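Local structure of phosphatidylglycerol lysyltransferase C-terminal domain-containing protein (2HQY) at residues Ala121-Leu126 / Val285-Lys290; Thr19-Arg24 / Val68-Leu73; Leu169-Glu174 / Gly215-Phe220; Asn150-Tyr155 / Leu211-Lys216; Lys5-Ala10 / Ser32-Trp37. The protein is of unknown function but binds coenzyme A and is probably an acyltransferase related to the acetyltransferases and to phosphatidylglycerol lysyltransferase. All coordinates share one frame; numbering follows the deposited sequence.

Interaction 1 (Ala121-Leu126 / Val285-Lys290)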
# COMPACT_ATOMS: atom_id res chain seq x y z
N ALA A 121 7.20 -20.73 -9.15
CA ALA A 121 6.43 -21.36 -10.23
C ALA A 121 4.97 -21.51 -9.79
O ALA A 121 4.73 -21.74 -8.61
CB ALA A 121 7.02 -22.73 -10.59
N ASP A 122 4.03 -21.37 -10.73
CA ASP A 122 2.60 -21.57 -10.45
C ASP A 122 2.21 -23.01 -10.75
O ASP A 122 2.65 -23.60 -11.75
CB ASP A 122 1.71 -20.69 -11.31
CG ASP A 122 1.70 -19.24 -10.89
OD1 ASP A 122 2.16 -18.88 -9.78
OD2 ASP A 122 1.18 -18.45 -11.70
N TYR A 123 1.35 -23.55 -9.90
CA TYR A 123 0.76 -24.85 -10.12
C TYR A 123 -0.55 -24.68 -10.89
O TYR A 123 -1.47 -23.98 -10.43
CB TYR A 123 0.48 -25.51 -8.77
CG TYR A 123 1.71 -26.05 -8.11
CD1 TYR A 123 1.99 -27.42 -8.15
CD2 TYR A 123 2.62 -25.19 -7.46
CE1 TYR A 123 3.13 -27.94 -7.55
CE2 TYR A 123 3.76 -25.68 -6.86
CZ TYR A 123 4.01 -27.06 -6.91
OH TYR A 123 5.15 -27.56 -6.33
N ILE A 124 -0.63 -25.31 -12.06
CA ILE A 124 -1.81 -25.24 -12.94
C ILE A 124 -2.45 -26.64 -13.08
O ILE A 124 -1.76 -27.64 -13.31
CB ILE A 124 -1.44 -24.59 -14.31
CG1 ILE A 124 -0.94 -23.15 -14.04
CG2 ILE A 124 -2.63 -24.66 -15.30
CD1 ILE A 124 -0.99 -22.20 -15.21
N TYR A 125 -3.75 -26.70 -12.87
CA TYR A 125 -4.54 -27.93 -12.86
C TYR A 125 -5.69 -27.82 -13.85
O TYR A 125 -6.09 -26.71 -14.22
CB TYR A 125 -5.13 -28.11 -11.46
CG TYR A 125 -4.12 -28.12 -10.34
CD1 TYR A 125 -3.54 -29.32 -9.90
CD2 TYR A 125 -3.77 -26.93 -9.70
CE1 TYR A 125 -2.61 -29.31 -8.85
CE2 TYR A 125 -2.85 -26.90 -8.68
CZ TYR A 125 -2.29 -28.07 -8.25
OH TYR A 125 -1.41 -27.98 -7.22
N LEU A 126 -6.21 -28.95 -14.30
CA LEU A 126 -7.45 -28.97 -15.08
C LEU A 126 -8.61 -28.78 -14.12
O LEU A 126 -8.71 -29.47 -13.11
CB LEU A 126 -7.64 -30.30 -15.79
CG LEU A 126 -6.63 -30.63 -16.90
CD1 LEU A 126 -6.78 -32.06 -17.44
CD2 LEU A 126 -6.71 -29.58 -18.03
N VAL A 285 -1.22 -30.22 -14.26
CA VAL A 285 -0.88 -30.49 -15.67
C VAL A 285 0.36 -29.68 -16.07
O VAL A 285 1.09 -30.07 -16.97
CB VAL A 285 -2.05 -30.18 -16.65
CG1 VAL A 285 -3.11 -31.26 -16.56
CG2 VAL A 285 -2.66 -28.82 -16.39
N THR A 286 0.60 -28.57 -15.38
CA THR A 286 1.69 -27.67 -15.73
C THR A 286 2.26 -27.06 -14.47
O THR A 286 1.51 -26.66 -13.57
CB THR A 286 1.20 -26.51 -16.62
OG1 THR A 286 0.76 -27.02 -17.87
CG2 THR A 286 2.31 -25.47 -16.86
N ILE A 287 3.58 -27.00 -14.39
CA ILE A 287 4.23 -26.17 -13.39
C ILE A 287 4.83 -25.00 -14.17
O ILE A 287 5.77 -25.18 -14.97
CB ILE A 287 5.24 -26.98 -12.56
CG1 ILE A 287 4.47 -27.99 -11.69
CG2 ILE A 287 6.07 -26.04 -11.67
CD1 ILE A 287 5.34 -29.04 -11.13
N LEU A 288 4.22 -23.84 -14.00
CA LEU A 288 4.49 -22.68 -14.84
C LEU A 288 5.68 -21.92 -14.26
O LEU A 288 5.54 -21.19 -13.31
CB LEU A 288 3.24 -21.79 -14.91
CG LEU A 288 3.28 -20.58 -15.85
CD1 LEU A 288 3.32 -20.98 -17.34
CD2 LEU A 288 2.10 -19.65 -15.55
N GLU A 289 6.87 -22.13 -14.83
CA GLU A 289 8.06 -21.43 -14.35
C GLU A 289 8.02 -19.95 -14.70
O GLU A 289 7.41 -19.56 -15.70
CB GLU A 289 9.32 -22.07 -14.96
CG GLU A 289 9.28 -23.57 -14.87
CD GLU A 289 10.24 -24.24 -15.84
OE1 GLU A 289 10.35 -23.79 -17.02
OE2 GLU A 289 10.88 -25.21 -15.41
N LYS A 290 8.66 -19.13 -13.88
CA LYS A 290 8.66 -17.70 -14.11
C LYS A 290 10.09 -17.21 -14.08
O LYS A 290 10.81 -17.43 -13.09
CB LYS A 290 7.86 -16.97 -13.04
CG LYS A 290 6.42 -17.44 -12.95
CD LYS A 290 5.68 -16.68 -11.87
CE LYS A 290 4.31 -17.28 -11.69
NZ LYS A 290 3.62 -16.68 -10.50
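I124 and L288 form the apolar centre here, on one face of the antiparallel pair made by strand 122-126 and residues 286-288; their branches cross obliquely, with I124 CD1 4.0 Å from L288 CD2. On the opposite face I287 turns its CG2 to A121, whose CB lies 3.6 Å away. Toward the other end L126 and V285 meet at about a right angle, L126 CG being 3.6 Å from V285 CG1. Backbone bonds join the strands between these side chains: L288 N bonds to D122 O at 2.8 Å, and I124 N bonds to T286 O at 2.9 Å. I124 O takes two donors, T286 N at 3.3 Å and, weakly, V285 N at 2.8 Å. At the polar edge K290, extended beyond CG, brings its NZ to within 2.7 Å of D122 OD1 in a salt bridge that comes from above the carboxylate plane, 45° out of it. Both charges have further partners, since K290 NZ also pairs with E268 and D122 OD2 accepts from N265 ND2 and C27 N. V285 and T286 both face I124, a classic beta bulge where strand 286-295 begins, at the C-terminal end of strand 122-126, in an antiparallel pair.

Interaction 2 (Thr19-Arg24 / Val68-Leu73)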
# COMPACT_ATOMS: atom_id res chain seq x y z
N THR A 19 -5.83 -8.46 -20.10
CA THR A 19 -5.43 -9.77 -19.60
C THR A 19 -6.38 -10.88 -20.07
O THR A 19 -5.94 -11.99 -20.34
CB THR A 19 -5.32 -9.81 -18.04
OG1 THR A 19 -6.55 -9.35 -17.48
CG2 THR A 19 -4.16 -8.92 -17.53
N MET A 20 -7.69 -10.61 -20.16
CA MET A 20 -8.60 -11.72 -20.42
C MET A 20 -8.32 -12.33 -21.80
O MET A 20 -8.31 -13.55 -21.93
CB MET A 20 -10.09 -11.34 -20.24
CG MET A 20 -10.48 -11.13 -18.75
SD MET A 20 -10.35 -12.57 -17.65
CE MET A 20 -11.68 -13.59 -18.24
N LYS A 21 -8.04 -11.49 -22.78
CA LYS A 21 -7.82 -11.97 -24.15
C LYS A 21 -6.42 -12.55 -24.35
O LYS A 21 -6.15 -13.13 -25.41
CB LYS A 21 -8.07 -10.85 -25.17
CG LYS A 21 -7.05 -9.75 -25.17
CD LYS A 21 -7.29 -8.80 -26.34
CE LYS A 21 -6.51 -7.48 -26.17
NZ LYS A 21 -5.04 -7.54 -26.52
N SER A 22 -5.54 -12.37 -23.37
CA SER A 22 -4.14 -12.78 -23.50
C SER A 22 -3.99 -14.28 -23.27
O SER A 22 -4.91 -14.93 -22.78
CB SER A 22 -3.26 -12.02 -22.50
OG SER A 22 -3.37 -12.58 -21.20
N ASP A 23 -2.84 -14.83 -23.62
CA ASP A 23 -2.60 -16.23 -23.29
C ASP A 23 -1.72 -16.39 -22.05
O ASP A 23 -1.15 -17.45 -21.80
CB ASP A 23 -2.11 -17.01 -24.54
CG ASP A 23 -3.29 -17.44 -25.45
OD1 ASP A 23 -4.38 -17.89 -24.96
OD2 ASP A 23 -3.14 -17.30 -26.68
N ARG A 24 -1.68 -15.35 -21.23
CA ARG A 24 -0.92 -15.36 -19.99
C ARG A 24 -1.72 -16.00 -18.86
O ARG A 24 -2.83 -15.58 -18.59
CB ARG A 24 -0.53 -13.93 -19.63
CG ARG A 24 0.15 -13.22 -20.80
CD ARG A 24 1.63 -13.52 -20.84
NE ARG A 24 2.27 -12.73 -19.81
CZ ARG A 24 2.77 -11.51 -19.99
NH1 ARG A 24 3.29 -10.88 -18.95
NH2 ARG A 24 2.77 -10.94 -21.20
N VAL A 68 1.97 -6.96 -21.60
CA VAL A 68 0.81 -7.74 -22.03
C VAL A 68 0.18 -7.04 -23.23
O VAL A 68 -0.21 -5.88 -23.15
CB VAL A 68 -0.24 -7.89 -20.90
CG1 VAL A 68 -1.43 -8.71 -21.37
CG2 VAL A 68 0.39 -8.55 -19.66
N GLY A 69 0.07 -7.77 -24.33
CA GLY A 69 -0.59 -7.24 -25.53
C GLY A 69 0.13 -7.63 -26.79
O GLY A 69 1.00 -8.50 -26.79
N ASN A 70 -0.24 -6.97 -27.88
CA ASN A 70 0.35 -7.27 -29.18
C ASN A 70 0.83 -5.97 -29.77
O ASN A 70 0.14 -4.95 -29.69
CB ASN A 70 -0.68 -7.96 -30.07
CG ASN A 70 -1.13 -9.30 -29.50
OD1 ASN A 70 -0.48 -10.33 -29.72
ND2 ASN A 70 -2.22 -9.30 -28.74
N GLY A 71 2.01 -5.97 -30.32
CA GLY A 71 2.46 -4.76 -30.97
C GLY A 71 3.93 -4.85 -31.13
O GLY A 71 4.50 -5.94 -31.25
N ASP A 72 4.56 -3.67 -31.15
CA ASP A 72 5.98 -3.60 -31.33
C ASP A 72 6.66 -3.79 -29.97
O ASP A 72 6.89 -2.84 -29.24
CB ASP A 72 6.35 -2.27 -31.96
CG ASP A 72 7.80 -2.19 -32.37
OD1 ASP A 72 8.60 -3.07 -31.96
OD2 ASP A 72 8.14 -1.25 -33.12
N LEU A 73 6.96 -5.04 -29.66
CA LEU A 73 7.57 -5.38 -28.37
C LEU A 73 8.90 -4.68 -28.19
O LEU A 73 9.20 -4.22 -27.09
CB LEU A 73 7.74 -6.90 -28.23
CG LEU A 73 8.30 -7.44 -26.90
CD1 LEU A 73 7.40 -7.06 -25.72
CD2 LEU A 73 8.48 -8.96 -26.98
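V68 divides its two methyls between S22 and R24. CG2 stands over one face of the R24 guanidinium, offset toward its rim and 3.7 Å from R24 NH2, while the two side chains run obliquely to each other. The arginine chain bends at chi2 and chi3 to lay that flat group against the valine, and its outward bonds hold it there: NH1 donates to M66 O and NH2 to P67 O, both carbonyls of the residues leading into V68. The other methyl, CG1, is anti to the backbone N (chi1 -179°) and reaches S22 CB at 3.9 Å. The hydroxyl of S22 turns back to its own chain, where OG donates to T19 O at 2.8 Å and accepts from R24 N at 3.2 Å. T19 O takes S22 N as well, at 3.1 Å, and is therefore gripped twice. With an alanine at S22 the CB contact could remain, but R24 N would probably be left without its acceptor and the loop freer to shift. The whole is a type I beta turn, T19 to S22, that starts on the last residue of helix 12-19 and runs into an ST turn, packed against the end of strand 61-69.

Interaction 3 (Leu169-Glu174 / Gly215-Phe220)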
# COMPACT_ATOMS: atom_id res chain seq x y z
N LEU A 169 -13.21 -13.05 7.71
CA LEU A 169 -12.20 -12.23 8.43
C LEU A 169 -11.93 -12.83 9.82
O LEU A 169 -10.78 -12.82 10.29
CB LEU A 169 -12.68 -10.78 8.55
CG LEU A 169 -12.67 -10.00 7.23
CD1 LEU A 169 -13.51 -8.69 7.31
CD2 LEU A 169 -11.23 -9.69 6.76
N ASP A 170 -12.98 -13.35 10.45
CA ASP A 170 -12.88 -13.97 11.79
C ASP A 170 -12.01 -15.22 11.73
O ASP A 170 -11.13 -15.38 12.59
CB ASP A 170 -14.27 -14.29 12.36
CG ASP A 170 -15.06 -13.03 12.78
OD1 ASP A 170 -14.50 -11.93 12.82
OD2 ASP A 170 -16.26 -13.17 13.07
N LEU A 171 -12.20 -16.07 10.70
CA LEU A 171 -11.39 -17.27 10.54
C LEU A 171 -9.93 -16.88 10.29
O LEU A 171 -9.00 -17.48 10.88
CB LEU A 171 -11.90 -18.16 9.41
CG LEU A 171 -11.13 -19.48 9.27
CD1 LEU A 171 -11.35 -20.32 10.52
CD2 LEU A 171 -11.56 -20.21 8.02
N GLU A 172 -9.72 -15.89 9.43
CA GLU A 172 -8.36 -15.42 9.17
C GLU A 172 -7.67 -14.95 10.48
O GLU A 172 -6.46 -15.22 10.69
CB GLU A 172 -8.33 -14.33 8.08
CG GLU A 172 -6.96 -13.56 8.00
CD GLU A 172 -5.80 -14.36 7.41
OE1 GLU A 172 -5.92 -15.58 7.17
OE2 GLU A 172 -4.71 -13.75 7.18
N ALA A 173 -8.40 -14.22 11.32
CA ALA A 173 -7.84 -13.69 12.58
C ALA A 173 -7.45 -14.86 13.50
O ALA A 173 -6.41 -14.83 14.14
CB ALA A 173 -8.84 -12.77 13.27
N GLU A 174 -8.26 -15.92 13.50
CA GLU A 174 -7.93 -17.09 14.31
C GLU A 174 -6.72 -17.80 13.75
O GLU A 174 -5.83 -18.20 14.50
CB GLU A 174 -9.10 -18.07 14.36
CG GLU A 174 -10.29 -17.52 15.14
CD GLU A 174 -11.30 -18.60 15.53
OE1 GLU A 174 -10.92 -19.81 15.58
OE2 GLU A 174 -12.48 -18.24 15.79
N GLY A 215 -22.23 -25.59 12.81
CA GLY A 215 -22.64 -24.21 13.06
C GLY A 215 -21.57 -23.11 13.00
O GLY A 215 -21.88 -21.94 13.23
N LYS A 216 -20.32 -23.47 12.70
CA LYS A 216 -19.26 -22.46 12.58
C LYS A 216 -18.47 -22.60 11.29
O LYS A 216 -18.33 -23.70 10.73
CB LYS A 216 -18.32 -22.46 13.78
CG LYS A 216 -17.43 -23.72 13.94
CD LYS A 216 -16.22 -23.41 14.87
CE LYS A 216 -15.64 -24.68 15.55
NZ LYS A 216 -14.79 -25.54 14.64
N ILE A 217 -17.93 -21.47 10.85
CA ILE A 217 -17.05 -21.48 9.69
C ILE A 217 -15.78 -22.27 9.99
O ILE A 217 -15.15 -22.10 11.07
CB ILE A 217 -16.70 -20.05 9.22
CG1 ILE A 217 -15.82 -20.13 7.97
CG2 ILE A 217 -16.02 -19.23 10.34
CD1 ILE A 217 -15.53 -18.73 7.33
N VAL A 218 -15.41 -23.15 9.07
CA VAL A 218 -14.18 -23.92 9.21
C VAL A 218 -13.21 -23.79 8.02
O VAL A 218 -12.11 -24.30 8.08
CB VAL A 218 -14.43 -25.44 9.49
CG1 VAL A 218 -15.16 -25.64 10.82
CG2 VAL A 218 -15.13 -26.14 8.30
N ALA A 219 -13.64 -23.15 6.94
CA ALA A 219 -12.75 -22.90 5.80
C ALA A 219 -13.35 -21.82 4.92
O ALA A 219 -14.57 -21.65 4.92
CB ALA A 219 -12.53 -24.17 4.98
N PHE A 220 -12.50 -21.09 4.19
CA PHE A 220 -12.98 -20.25 3.07
C PHE A 220 -11.93 -20.19 1.98
O PHE A 220 -10.74 -20.51 2.21
CB PHE A 220 -13.41 -18.85 3.55
CG PHE A 220 -12.26 -17.96 3.92
CD1 PHE A 220 -11.66 -17.13 2.96
CD2 PHE A 220 -11.77 -17.95 5.24
CE1 PHE A 220 -10.57 -16.31 3.28
CE2 PHE A 220 -10.68 -17.12 5.58
CZ PHE A 220 -10.08 -16.30 4.58
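The F220 ring meets helix 165-179 with its edge: L171 CD2 lies near the ring plane, 3.6 Å from F220 CD2, and the backbone E172 N sits at the same rim, 4.2 Å from F220 CE2. V235 and K237 of strand 230-238 and I210 of strand 207-213 also touch this phenylalanine from the flanking strands. The L171 and F220 side chains point opposite ways and lie alongside each other, the leucine reaching for the sheet and the phenylalanine for the helix. With its CG anti to the backbone N (chi1 -176°), the leucine carries CD2 beyond the ring rim to the strand backbone, 3.7 Å from A219 CA. This describes one of two deposited conformers of L171, and the reach of its CD2 is to that extent provisional. I217 adds the second apolar point, its CD1 4.2 Å from L171 CB. Between I217 and F220 the strand is broken by a classic beta bulge, V218 and A219 both facing L211. The helix runs nearly square to the strand, at 86° with 8.9 Å between the segment axes. In topology the arrangement is consistent with the first helix of a GNAT-like acetyltransferase fold lying across its sheet, and E172 stands beside W175 and E190, which bind coenzyme A.

Interaction 4 (Asn150-Tyr155 / Leu211-Lys216)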
# COMPACT_ATOMS: atom_id res chain seq x y z
N ASN A 150 -18.65 -38.44 5.60
CA ASN A 150 -19.01 -39.40 6.64
C ASN A 150 -18.93 -38.82 8.05
O ASN A 150 -19.81 -39.05 8.88
CB ASN A 150 -18.12 -40.63 6.55
CG ASN A 150 -18.64 -41.64 5.56
OD1 ASN A 150 -19.83 -41.66 5.24
ND2 ASN A 150 -17.75 -42.49 5.08
N THR A 151 -17.87 -38.05 8.30
CA THR A 151 -17.66 -37.46 9.62
C THR A 151 -18.61 -36.29 9.84
O THR A 151 -19.17 -36.16 10.93
CB THR A 151 -16.20 -37.02 9.82
OG1 THR A 151 -15.36 -38.15 9.61
CG2 THR A 151 -15.98 -36.49 11.24
N TYR A 152 -18.82 -35.49 8.79
CA TYR A 152 -19.62 -34.27 8.87
C TYR A 152 -20.74 -34.26 7.82
O TYR A 152 -20.73 -33.43 6.90
CB TYR A 152 -18.72 -33.04 8.70
CG TYR A 152 -17.50 -33.02 9.61
CD1 TYR A 152 -16.21 -33.19 9.10
CD2 TYR A 152 -17.64 -32.83 10.99
CE1 TYR A 152 -15.09 -33.16 9.94
CE2 TYR A 152 -16.54 -32.80 11.83
CZ TYR A 152 -15.27 -32.96 11.30
OH TYR A 152 -14.20 -32.93 12.15
N PRO A 153 -21.72 -35.18 7.95
CA PRO A 153 -22.71 -35.42 6.87
C PRO A 153 -23.62 -34.22 6.58
O PRO A 153 -24.24 -34.16 5.50
CB PRO A 153 -23.54 -36.60 7.40
CG PRO A 153 -23.34 -36.58 8.89
CD PRO A 153 -21.98 -36.05 9.13
N ASP A 154 -23.70 -33.31 7.54
CA ASP A 154 -24.55 -32.13 7.50
C ASP A 154 -23.71 -30.83 7.38
O ASP A 154 -24.12 -29.72 7.78
CB ASP A 154 -25.35 -32.08 8.78
CG ASP A 154 -24.47 -32.07 10.02
OD1 ASP A 154 -23.22 -32.24 9.88
OD2 ASP A 154 -25.04 -31.93 11.13
N TYR A 155 -22.54 -30.96 6.80
CA TYR A 155 -21.74 -29.76 6.53
C TYR A 155 -22.52 -28.83 5.56
O TYR A 155 -23.44 -29.28 4.85
CB TYR A 155 -20.37 -30.17 5.99
CG TYR A 155 -20.32 -30.49 4.49
CD1 TYR A 155 -20.12 -29.46 3.55
CD2 TYR A 155 -20.47 -31.78 4.03
CE1 TYR A 155 -20.07 -29.73 2.17
CE2 TYR A 155 -20.41 -32.07 2.66
CZ TYR A 155 -20.23 -31.04 1.75
OH TYR A 155 -20.16 -31.34 0.41
N LEU A 211 -17.00 -23.10 4.03
CA LEU A 211 -17.43 -24.36 4.59
C LEU A 211 -17.79 -24.13 6.06
O LEU A 211 -17.02 -23.50 6.82
CB LEU A 211 -16.28 -25.37 4.44
CG LEU A 211 -16.62 -26.84 4.32
CD1 LEU A 211 -17.50 -27.08 3.08
CD2 LEU A 211 -15.32 -27.66 4.32
N HIS A 212 -18.97 -24.63 6.47
CA HIS A 212 -19.38 -24.62 7.86
C HIS A 212 -19.59 -26.06 8.35
O HIS A 212 -20.12 -26.91 7.61
CB HIS A 212 -20.70 -23.88 8.00
CG HIS A 212 -20.69 -22.51 7.41
ND1 HIS A 212 -21.01 -22.25 6.09
CD2 HIS A 212 -20.44 -21.31 7.98
CE1 HIS A 212 -20.94 -20.95 5.88
NE2 HIS A 212 -20.60 -20.35 7.02
N VAL A 213 -19.12 -26.32 9.57
CA VAL A 213 -19.36 -27.60 10.24
C VAL A 213 -19.85 -27.30 11.66
O VAL A 213 -19.32 -26.41 12.33
CB VAL A 213 -18.07 -28.47 10.29
CG1 VAL A 213 -18.26 -29.69 11.20
CG2 VAL A 213 -17.68 -28.94 8.89
N ASN A 214 -20.87 -28.04 12.09
CA ASN A 214 -21.49 -27.85 13.40
C ASN A 214 -21.73 -26.38 13.76
O ASN A 214 -21.42 -25.97 14.87
CB ASN A 214 -20.67 -28.56 14.49
CG ASN A 214 -20.50 -30.06 14.24
OD1 ASN A 214 -21.41 -30.74 13.73
ND2 ASN A 214 -19.34 -30.58 14.59
N GLY A 215 -22.23 -25.59 12.81
CA GLY A 215 -22.64 -24.21 13.06
C GLY A 215 -21.57 -23.11 13.00
O GLY A 215 -21.88 -21.94 13.23
N LYS A 216 -20.32 -23.47 12.70
CA LYS A 216 -19.26 -22.46 12.58
C LYS A 216 -18.47 -22.60 11.29
O LYS A 216 -18.33 -23.70 10.73
CB LYS A 216 -18.32 -22.46 13.78
CG LYS A 216 -17.43 -23.72 13.94
CD LYS A 216 -16.22 -23.41 14.87
CE LYS A 216 -15.64 -24.68 15.55
NZ LYS A 216 -14.79 -25.54 14.64
O HOH W 1 -22.28 -29.69 10.46
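V213 and Y152 meet where a tight beta hairpin packs on the turn after helix 139-151. The hairpin joins strands 207-213 and 216-227 through a type I' turn from V213 to K216, closed by V213 N to K216 O at 3.0 Å and K216 N to V213 O at 3.1 Å; the facing chain makes a type I turn from Y152 to Y155. Apolar contacts carry most of the joint. V213 CG2 lies over one face of the Y152 ring and CG1 presses close to Y152 CD2, at 3.2 Å, the two side chains crossing at about a right angle. T151 CG2 sits over the centre of the opposite face, so the ring is held between the two residues. Farther along, Y155 CD1 comes to 3.6 Å from L211 CD1, and F148 meets the Y155 ring edge-to-face. Y155 CB, meanwhile, is 4.1 Å from V213 CG2. Polar contacts are fewer. Y155 CA makes a CA-H...O contact of 3.5 Å with H212 O, while the polar ends bond beyond the two segments: Y155 OH bonds to E252, and H212 bonds through NE2 to E167 and through ND1 to E156 O. One water bridges the two turns, accepting from N214 N at 2.7 Å and donating weakly to D154 OD1 at 2.8 Å.

Interaction 5 (Lys5-Ala10 / Ser32-Trp37)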
# COMPACT_ATOMS: atom_id res chain seq x y z
N LYS A 5 0.64 5.03 -13.33
CA LYS A 5 -0.28 5.37 -12.27
C LYS A 5 -0.47 4.22 -11.31
O LYS A 5 -0.38 3.05 -11.70
CB LYS A 5 -1.63 5.81 -12.84
CG LYS A 5 -2.17 5.00 -13.97
CD LYS A 5 -2.80 5.96 -14.99
N ASP A 6 -0.74 4.56 -10.06
CA ASP A 6 -1.02 3.54 -9.05
C ASP A 6 -2.23 2.71 -9.46
O ASP A 6 -3.26 3.24 -9.86
CB ASP A 6 -1.31 4.19 -7.69
CG ASP A 6 -0.19 5.05 -7.20
OD1 ASP A 6 0.97 4.91 -7.68
OD2 ASP A 6 -0.48 5.92 -6.35
N ILE A 7 -2.12 1.39 -9.31
CA ILE A 7 -3.26 0.54 -9.61
C ILE A 7 -4.36 0.73 -8.55
O ILE A 7 -4.07 0.91 -7.37
CB ILE A 7 -2.84 -0.94 -9.71
CG1 ILE A 7 -3.97 -1.73 -10.40
CG2 ILE A 7 -2.39 -1.47 -8.32
CD1 ILE A 7 -3.71 -3.19 -10.71
N THR A 8 -5.62 0.73 -8.99
CA THR A 8 -6.76 0.84 -8.07
C THR A 8 -7.92 -0.05 -8.52
O THR A 8 -7.99 -0.46 -9.67
CB THR A 8 -7.30 2.30 -7.94
OG1 THR A 8 -7.94 2.71 -9.16
CG2 THR A 8 -6.22 3.25 -7.63
N LEU A 9 -8.87 -0.28 -7.60
CA LEU A 9 -10.15 -0.94 -7.93
C LEU A 9 -10.81 -0.44 -9.21
O LEU A 9 -11.40 -1.23 -9.96
CB LEU A 9 -11.16 -0.70 -6.82
CG LEU A 9 -10.77 -1.16 -5.44
CD1 LEU A 9 -11.86 -0.78 -4.38
CD2 LEU A 9 -10.58 -2.68 -5.50
N ALA A 10 -10.74 0.86 -9.45
CA ALA A 10 -11.43 1.50 -10.57
C ALA A 10 -10.86 1.08 -11.92
O ALA A 10 -11.46 1.30 -12.96
CB ALA A 10 -11.41 3.03 -10.41
N SER A 32 -7.30 -9.02 -8.79
CA SER A 32 -7.32 -9.04 -7.35
C SER A 32 -5.89 -9.10 -6.78
O SER A 32 -5.58 -8.37 -5.81
CB SER A 32 -8.10 -10.26 -6.79
OG SER A 32 -8.15 -10.15 -5.37
N ASN A 33 -5.05 -9.95 -7.35
CA ASN A 33 -3.67 -10.07 -6.84
C ASN A 33 -2.90 -8.76 -7.06
O ASN A 33 -2.19 -8.29 -6.16
CB ASN A 33 -2.95 -11.23 -7.50
CG ASN A 33 -3.28 -12.56 -6.86
OD1 ASN A 33 -3.82 -12.62 -5.72
ND2 ASN A 33 -2.90 -13.64 -7.54
N LEU A 34 -3.11 -8.12 -8.21
CA LEU A 34 -2.45 -6.85 -8.50
C LEU A 34 -2.83 -5.77 -7.48
O LEU A 34 -1.95 -5.07 -6.97
CB LEU A 34 -2.79 -6.38 -9.93
CG LEU A 34 -2.10 -7.21 -11.02
CD1 LEU A 34 -2.83 -7.03 -12.35
CD2 LEU A 34 -0.63 -6.83 -11.18
N CYS A 35 -4.13 -5.63 -7.18
CA CYS A 35 -4.55 -4.60 -6.23
C CYS A 35 -4.20 -4.96 -4.79
O CYS A 35 -3.79 -4.08 -4.00
CB CYS A 35 -6.06 -4.41 -6.31
SG CYS A 35 -6.60 -3.62 -7.84
N SER A 36 -4.41 -6.24 -4.45
CA SER A 36 -4.30 -6.73 -3.06
C SER A 36 -2.86 -6.72 -2.57
O SER A 36 -2.61 -6.60 -1.37
CB SER A 36 -4.89 -8.14 -2.89
OG SER A 36 -6.29 -8.19 -3.16
N TRP A 37 -1.90 -6.87 -3.50
CA TRP A 37 -0.47 -6.83 -3.16
C TRP A 37 0.21 -5.47 -3.38
O TRP A 37 1.43 -5.32 -3.17
CB TRP A 37 0.31 -7.97 -3.85
CG TRP A 37 -0.02 -9.33 -3.21
CD1 TRP A 37 -1.05 -10.16 -3.53
CD2 TRP A 37 0.66 -9.93 -2.11
NE1 TRP A 37 -1.04 -11.27 -2.71
CE2 TRP A 37 0.01 -11.16 -1.83
CE3 TRP A 37 1.79 -9.58 -1.36
CZ2 TRP A 37 0.43 -12.02 -0.80
CZ3 TRP A 37 2.22 -10.45 -0.34
CH2 TRP A 37 1.53 -11.66 -0.08
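The chain leaving strand 5-6 packs here on helix 31-36, I7 lying against L34 and C35 close to the interface of the two subunits. I7 is stretched out, CG1 anti to the backbone N (chi1 -165°) and chi2 close to 180°, which sends CD1 to the helix surface. There it comes 3.4 Å from L34 CB, tighter than ordinary van der Waals contact, with the two side chains at about a right angle. The same methyl lies 4.1 Å from C35 SG. That sulfur also borders the backbone of the following residues, 3.9 Å from T8 C and 4.0 Å from L9 N. Shortening I7 to an alanine would probably open a gap beside L34 CB and leave C35 SG with less apolar cover. On the helix itself, S32 O accepts from S36 N. Around the contact, L204 of helix 201-204 touches both L9 and C35, and Y196 of helix 185-199 lies on L9 and S36. I7 O accepts from R38 of its own chain, while D6 makes a salt bridge to R38 of the second subunit, so that the segment lies between strand 44-48, these helices and the dimer partner.

Interactions 3 and 5 are buried, and each sets a helix against extended chain through apolar side chains; no hydrogen bond crosses either. Interactions 1, 2 and 4 are only partly buried. Direct hydrogen bonds between the segments occur only in interaction 1, which also has a salt bridge, while interactions 2 and 4 join by packing, on an arginine face in the one and on tyrosine rings in the other, with a single water bridge in interaction 4. Interactions 3 and 4 share G215 and K216 and pack on the two strands of one hairpin, where L211 bonds to V218 and A219; interaction 3 lies nearer the coenzyme A site. Interactions 2 and 5 lie away from it. Of the five, only interaction 5 reaches the second subunit.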